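Local coordinates for putative cell invasion protein with MAC/Perforin domain (Bacteroides thetaiotaomicron VPI-5482, PDB 3KK7) that is of unknown function but belongs to the membrane-attack complex/perforin family and may take part in cell invasion or membrane interaction, at residues W490-A502 against M529-L541. Residues are numbered along the deposited sequence; the frame is centred on the assembly and turned at random.
Sequences WYIYNPTSMYCFA and MTTLYQRYKIYGL
Tyr536, the first residue beyond helix 529-535, lays its ring between the turn of the 490-502 hairpin and the side chain of Tyr493. The methyl of Met498 sits over one face in a CH-pi contact, CE of Met498 lying 3.6 Å from the centroid of the Tyr536 ring, with the selenium placed obliquely. Bends at chi2 (-45°) and chi3 (-67°) fold the Met498 chain back over the ring, and the same methyl, CE of Met498, meets Arg535 NH2 at 3.5 Å. Tyr493 turns its edge toward the Tyr536 face in an offset edge-to-face pair, the planes at 84°; its own hydroxyl is hydrogen-bonded to the backbone oxygen of Lys525. At the rim of the Tyr536 ring, OH approaches Pro495 CA at 3.2 Å. Replacing Tyr536 by an alanine is likely to leave the Met498 methyl and the Tyr493 edge without their aromatic partner and to open a gap beneath the hairpin turn.

One turn back in the helix, Leu532 sets CD2 over a face of the Tyr491 ring, 3.4 Å from CD1 of Tyr491, while its other methyl reaches Tyr493 CB. Met529 crosses Tyr491 at about a right angle, its methyl carbon CE lying 3.3 Å from Tyr491 OH and its selenium in an oblique Met-aromatic contact. Ile538 CG2 completes this cluster at the ring edge.

Strand 537-540 runs parallel to strand 499-502 and forms an outer strand of the four-stranded sheet in the D3 region. Tyr539 N donates to Cys500 O at 2.8 Å, and Leu541 N to Ala502 O at 2.9 Å. Backbone pairing thus fixes the register of the C-terminal strand, whereas aromatic, selenium and aliphatic contacts seat the preceding helix against the face bearing Tyr491 and Tyr493, joining helix and hairpin through a largely apolar interface.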
loop_
_atom_site.group_PDB
_atom_site.type_symbol
_atom_site.label_atom_id
_atom_site.label_comp_id
_atom_site.label_asym_id
_atom_site.label_seq_id
_atom_site.Cartn_x
_atom_site.Cartn_y
_atom_site.Cartn_z
ATOM N N TRP A 490 9.478 -7.363 -19.699
ATOM C CA TRP A 490 10.430 -8.385 -20.074
ATOM C C TRP A 490 10.645 -9.230 -18.842
ATOM O O TRP A 490 10.760 -8.696 -17.742
ATOM C CB TRP A 490 11.759 -7.781 -20.516
ATOM C CG TRP A 490 11.793 -7.344 -21.950
ATOM C CD1 TRP A 490 11.783 -6.065 -22.407
ATOM C CD2 TRP A 490 11.872 -8.185 -23.110
ATOM N NE1 TRP A 490 11.840 -6.050 -23.778
ATOM C CE2 TRP A 490 11.893 -7.334 -24.240
ATOM C CE3 TRP A 490 11.938 -9.569 -23.308
ATOM C CZ2 TRP A 490 11.960 -7.819 -25.555
ATOM C CZ3 TRP A 490 12.012 -10.056 -24.627
ATOM C CH2 TRP A 490 12.019 -9.181 -25.725
ATOM N N TYR A 491 10.643 -10.542 -19.027
ATOM C CA TYR A 491 10.949 -11.478 -17.956
ATOM C C TYR A 491 12.143 -12.293 -18.434
ATOM O O TYR A 491 12.049 -13.031 -19.433
ATOM C CB TYR A 491 9.759 -12.380 -17.642
ATOM C CG TYR A 491 8.576 -11.661 -17.084
ATOM C CD1 TYR A 491 8.491 -11.397 -15.728
ATOM C CD2 TYR A 491 7.538 -11.238 -17.897
ATOM C CE1 TYR A 491 7.395 -10.722 -15.179
ATOM C CE2 TYR A 491 6.434 -10.561 -17.352
ATOM C CZ TYR A 491 6.385 -10.311 -15.990
ATOM O OH TYR A 491 5.333 -9.653 -15.417
ATOM N N ILE A 492 13.273 -12.082 -17.752
ATOM C CA ILE A 492 14.517 -12.798 -18.004
ATOM C C ILE A 492 14.639 -13.852 -16.911
ATOM O O ILE A 492 14.670 -13.526 -15.728
ATOM C CB ILE A 492 15.720 -11.851 -18.018
ATOM C CG1 ILE A 492 15.416 -10.696 -18.974
ATOM C CG2 ILE A 492 16.968 -12.580 -18.453
ATOM C CD1 ILE A 492 16.623 -9.847 -19.364
ATOM N N TYR A 493 14.667 -15.117 -17.318
ATOM C CA TYR A 493 14.530 -16.220 -16.381
ATOM C C TYR A 493 15.581 -17.265 -16.609
ATOM O O TYR A 493 16.001 -17.495 -17.738
ATOM C CB TYR A 493 13.137 -16.859 -16.488
ATOM C CG TYR A 493 12.845 -17.574 -17.792
ATOM C CD1 TYR A 493 12.431 -16.864 -18.915
ATOM C CD2 TYR A 493 12.939 -18.969 -17.883
ATOM C CE1 TYR A 493 12.129 -17.512 -20.101
ATOM C CE2 TYR A 493 12.651 -19.635 -19.073
ATOM C CZ TYR A 493 12.251 -18.902 -20.180
ATOM O OH TYR A 493 11.978 -19.547 -21.364
ATOM N N ASN A 494 16.004 -17.870 -15.503
ATOM C CA ASN A 494 16.985 -18.951 -15.496
ATOM C C ASN A 494 16.270 -20.270 -15.196
ATOM O O ASN A 494 15.929 -20.538 -14.037
ATOM C CB ASN A 494 18.047 -18.673 -14.439
ATOM C CG ASN A 494 19.183 -19.676 -14.470
ATOM O OD1 ASN A 494 18.965 -20.890 -14.537
ATOM N ND2 ASN A 494 20.403 -19.169 -14.406
ATOM N N PRO A 495 16.054 -21.105 -16.229
ATOM C CA PRO A 495 15.266 -22.304 -16.040
ATOM C C PRO A 495 16.027 -23.473 -15.395
ATOM O O PRO A 495 15.449 -24.546 -15.266
ATOM C CB PRO A 495 14.864 -22.648 -17.456
ATOM C CG PRO A 495 16.091 -22.322 -18.224
ATOM C CD PRO A 495 16.636 -21.069 -17.575
ATOM N N THR A 496 17.285 -23.277 -14.994
ATOM C CA THR A 496 17.980 -24.247 -14.153
ATOM C C THR A 496 17.871 -23.879 -12.679
ATOM O O THR A 496 17.649 -24.754 -11.847
ATOM C CB THR A 496 19.452 -24.321 -14.474
ATOM O OG1 THR A 496 19.636 -24.242 -15.890
ATOM C CG2 THR A 496 20.048 -25.615 -13.934
ATOM N N SER A 497 18.020 -22.591 -12.356
ATOM C CA SER A 497 18.033 -22.114 -10.961
ATOM C C SER A 497 16.701 -21.513 -10.467
ATOM O O SER A 497 16.518 -21.292 -9.277
ATOM C CB SER A 497 19.162 -21.100 -10.784
ATOM O OG SER A 497 20.406 -21.684 -11.093
HETATM N N MSE A 498 15.791 -21.222 -11.389
HETATM C CA MSE A 498 14.407 -20.847 -11.058
HETATM C C MSE A 498 14.288 -19.439 -10.529
HETATM O O MSE A 498 13.403 -19.130 -9.732
HETATM C CB MSE A 498 13.765 -21.859 -10.089
HETATM C CG MSE A 498 13.971 -23.340 -10.516
HETATM SE SE MSE A 498 13.645 -23.680 -12.443
HETATM C CE MSE A 498 11.713 -23.363 -12.518
ATOM N N TYR A 499 15.154 -18.557 -11.011
ATOM C CA TYR A 499 15.047 -17.151 -10.658
ATOM C C TYR A 499 14.814 -16.356 -11.924
ATOM O O TYR A 499 15.054 -16.854 -13.027
ATOM C CB TYR A 499 16.287 -16.665 -9.882
ATOM C CG TYR A 499 17.546 -16.593 -10.688
ATOM C CD1 TYR A 499 17.807 -15.490 -11.497
ATOM C CD2 TYR A 499 18.500 -17.619 -10.637
ATOM C CE1 TYR A 499 18.964 -15.414 -12.256
ATOM C CE2 TYR A 499 19.681 -17.536 -11.392
ATOM C CZ TYR A 499 19.892 -16.428 -12.201
ATOM O OH TYR A 499 21.026 -16.300 -12.947
ATOM N N CYS A 500 14.345 -15.121 -11.744
ATOM C CA CYS A 500 13.952 -14.285 -12.840
ATOM C C CYS A 500 13.998 -12.781 -12.508
ATOM O O CYS A 500 13.459 -12.340 -11.483
ATOM C CB CYS A 500 12.542 -14.684 -13.267
ATOM S SG CYS A 500 11.713 -13.497 -14.357
ATOM N N PHE A 501 14.639 -12.004 -13.393
ATOM C CA PHE A 501 14.661 -10.551 -13.294
ATOM C C PHE A 501 13.659 -10.001 -14.285
ATOM O O PHE A 501 13.699 -10.356 -15.471
ATOM C CB PHE A 501 16.042 -9.947 -13.595
ATOM C CG PHE A 501 17.176 -10.510 -12.767
ATOM C CD1 PHE A 501 17.016 -10.820 -11.431
ATOM C CD2 PHE A 501 18.433 -10.698 -13.337
ATOM C CE1 PHE A 501 18.086 -11.334 -10.667
ATOM C CE2 PHE A 501 19.515 -11.227 -12.588
ATOM C CZ PHE A 501 19.331 -11.535 -11.252
ATOM N N ALA A 502 12.769 -9.122 -13.809
ATOM C CA ALA A 502 11.759 -8.475 -14.673
ATOM C C ALA A 502 11.999 -6.961 -14.834
ATOM O O ALA A 502 12.625 -6.341 -13.990
ATOM C CB ALA A 502 10.341 -8.738 -14.118
HETATM N N MSE A 529 2.742 -17.223 -18.262
HETATM C CA MSE A 529 2.830 -16.451 -17.049
HETATM C C MSE A 529 2.631 -17.337 -15.832
HETATM O O MSE A 529 3.320 -17.171 -14.821
HETATM C CB MSE A 529 1.820 -15.301 -17.041
HETATM C CG MSE A 529 2.169 -14.157 -17.983
HETATM SE SE MSE A 529 3.962 -13.410 -17.755
HETATM C CE MSE A 529 3.731 -12.490 -16.058
ATOM N N THR A 530 1.721 -18.301 -15.932
ATOM C CA THR A 530 1.362 -19.092 -14.761
ATOM C C THR A 530 2.569 -19.933 -14.378
ATOM O O THR A 530 2.879 -20.037 -13.201
ATOM C CB THR A 530 0.056 -19.943 -14.952
ATOM O OG1 THR A 530 0.312 -21.032 -15.830
ATOM C CG2 THR A 530 -1.103 -19.135 -15.538
ATOM N N THR A 531 3.284 -20.474 -15.371
ATOM C CA THR A 531 4.532 -21.214 -15.121
ATOM C C THR A 531 5.551 -20.304 -14.449
ATOM O O THR A 531 6.197 -20.678 -13.465
ATOM C CB THR A 531 5.127 -21.811 -16.431
ATOM O OG1 THR A 531 4.316 -22.913 -16.852
ATOM C CG2 THR A 531 6.592 -22.285 -16.248
ATOM N N LEU A 532 5.679 -19.090 -14.949
ATOM C CA LEU A 532 6.642 -18.168 -14.377
ATOM C C LEU A 532 6.378 -17.934 -12.893
ATOM O O LEU A 532 7.235 -18.185 -12.050
ATOM C CB LEU A 532 6.621 -16.844 -15.137
ATOM C CG LEU A 532 7.892 -16.007 -15.023
ATOM C CD1 LEU A 532 9.102 -16.834 -15.550
ATOM C CD2 LEU A 532 7.707 -14.671 -15.785
ATOM N N TYR A 533 5.180 -17.494 -12.545
ATOM C CA TYR A 533 4.935 -17.165 -11.149
ATOM C C TYR A 533 4.703 -18.377 -10.254
ATOM O O TYR A 533 4.760 -18.261 -9.032
ATOM C CB TYR A 533 3.812 -16.120 -10.988
ATOM C CG TYR A 533 2.433 -16.449 -11.544
ATOM C CD1 TYR A 533 1.663 -17.487 -11.015
ATOM C CD2 TYR A 533 1.854 -15.656 -12.534
ATOM C CE1 TYR A 533 0.369 -17.754 -11.478
ATOM C CE2 TYR A 533 0.563 -15.930 -13.018
ATOM C CZ TYR A 533 -0.171 -16.984 -12.483
ATOM O OH TYR A 533 -1.429 -17.271 -12.960
ATOM N N GLN A 534 4.407 -19.532 -10.824
ATOM C CA GLN A 534 4.233 -20.717 -9.978
ATOM C C GLN A 534 5.566 -21.373 -9.645
ATOM O O GLN A 534 5.687 -22.015 -8.596
ATOM C CB GLN A 534 3.287 -21.744 -10.600
ATOM C CG GLN A 534 1.870 -21.272 -10.595
ATOM C CD GLN A 534 0.895 -22.312 -11.013
ATOM O OE1 GLN A 534 1.244 -23.357 -11.579
ATOM N NE2 GLN A 534 -0.355 -22.046 -10.724
ATOM N N ARG A 535 6.550 -21.215 -10.535
ATOM C CA ARG A 535 7.798 -21.951 -10.426
ATOM C C ARG A 535 9.026 -21.074 -10.318
ATOM O O ARG A 535 10.096 -21.592 -10.044
ATOM C CB ARG A 535 7.936 -22.924 -11.608
ATOM C CG ARG A 535 6.856 -24.071 -11.643
ATOM C CD ARG A 535 7.040 -25.051 -12.838
ATOM N NE ARG A 535 8.459 -25.399 -13.006
ATOM C CZ ARG A 535 9.020 -25.893 -14.115
ATOM N NH1 ARG A 535 8.288 -26.173 -15.196
ATOM N NH2 ARG A 535 10.334 -26.125 -14.132
ATOM N N TYR A 536 8.895 -19.762 -10.509
ATOM C CA TYR A 536 10.052 -18.868 -10.398
ATOM C C TYR A 536 9.886 -17.832 -9.277
ATOM O O TYR A 536 8.777 -17.573 -8.812
ATOM C CB TYR A 536 10.340 -18.177 -11.741
ATOM C CG TYR A 536 10.809 -19.125 -12.823
ATOM C CD1 TYR A 536 9.914 -19.956 -13.476
ATOM C CD2 TYR A 536 12.145 -19.186 -13.200
ATOM C CE1 TYR A 536 10.331 -20.837 -14.470
ATOM C CE2 TYR A 536 12.585 -20.066 -14.212
ATOM C CZ TYR A 536 11.670 -20.900 -14.843
ATOM O OH TYR A 536 12.066 -21.786 -15.830
ATOM N N LYS A 537 11.015 -17.309 -8.811
ATOM C CA LYS A 537 11.058 -16.120 -7.986
ATOM C C LYS A 537 11.311 -14.972 -8.957
ATOM O O LYS A 537 12.217 -15.031 -9.774
ATOM C CB LYS A 537 12.194 -16.199 -6.968
ATOM C CG LYS A 537 12.012 -17.246 -5.834
ATOM C CD LYS A 537 10.921 -16.840 -4.823
ATOM C CE LYS A 537 10.720 -17.928 -3.767
ATOM N NZ LYS A 537 9.870 -17.459 -2.628
ATOM N N ILE A 538 10.483 -13.950 -8.894
ATOM C CA ILE A 538 10.576 -12.831 -9.806
ATOM C C ILE A 538 11.011 -11.555 -9.060
ATOM O O ILE A 538 10.396 -11.157 -8.062
ATOM C CB ILE A 538 9.226 -12.570 -10.515
ATOM C CG1 ILE A 538 8.718 -13.830 -11.234
ATOM C CG2 ILE A 538 9.384 -11.442 -11.519
ATOM C CD1 ILE A 538 7.307 -13.702 -11.626
ATOM N N TYR A 539 12.069 -10.929 -9.560
ATOM C CA TYR A 539 12.579 -9.694 -9.007
ATOM C C TYR A 539 12.562 -8.627 -10.086
ATOM O O TYR A 539 13.080 -8.844 -11.193
ATOM C CB TYR A 539 13.994 -9.896 -8.500
ATOM C CG TYR A 539 14.063 -10.984 -7.480
ATOM C CD1 TYR A 539 13.818 -10.723 -6.151
ATOM C CD2 TYR A 539 14.350 -12.286 -7.844
ATOM C CE1 TYR A 539 13.866 -11.731 -5.212
ATOM C CE2 TYR A 539 14.403 -13.282 -6.919
ATOM C CZ TYR A 539 14.156 -13.000 -5.610
ATOM O OH TYR A 539 14.215 -13.998 -4.684
ATOM N N GLY A 540 11.926 -7.498 -9.761
ATOM C CA GLY A 540 11.862 -6.336 -10.632
ATOM C C GLY A 540 13.131 -5.494 -10.464
ATOM O O GLY A 540 13.515 -5.149 -9.352
ATOM N N LEU A 541 13.786 -5.192 -11.584
ATOM C CA LEU A 541 14.927 -4.313 -11.615
ATOM C C LEU A 541 14.414 -2.859 -11.738
ATOM O O LEU A 541 13.239 -2.622 -12.099
ATOM C CB LEU A 541 15.832 -4.696 -12.788
ATOM C CG LEU A 541 16.350 -6.140 -12.793
ATOM C CD1 LEU A 541 17.367 -6.322 -13.895
ATOM C CD2 LEU A 541 16.964 -6.556 -11.447
ATOM O OXT LEU A 541 15.156 -1.890 -11.471
#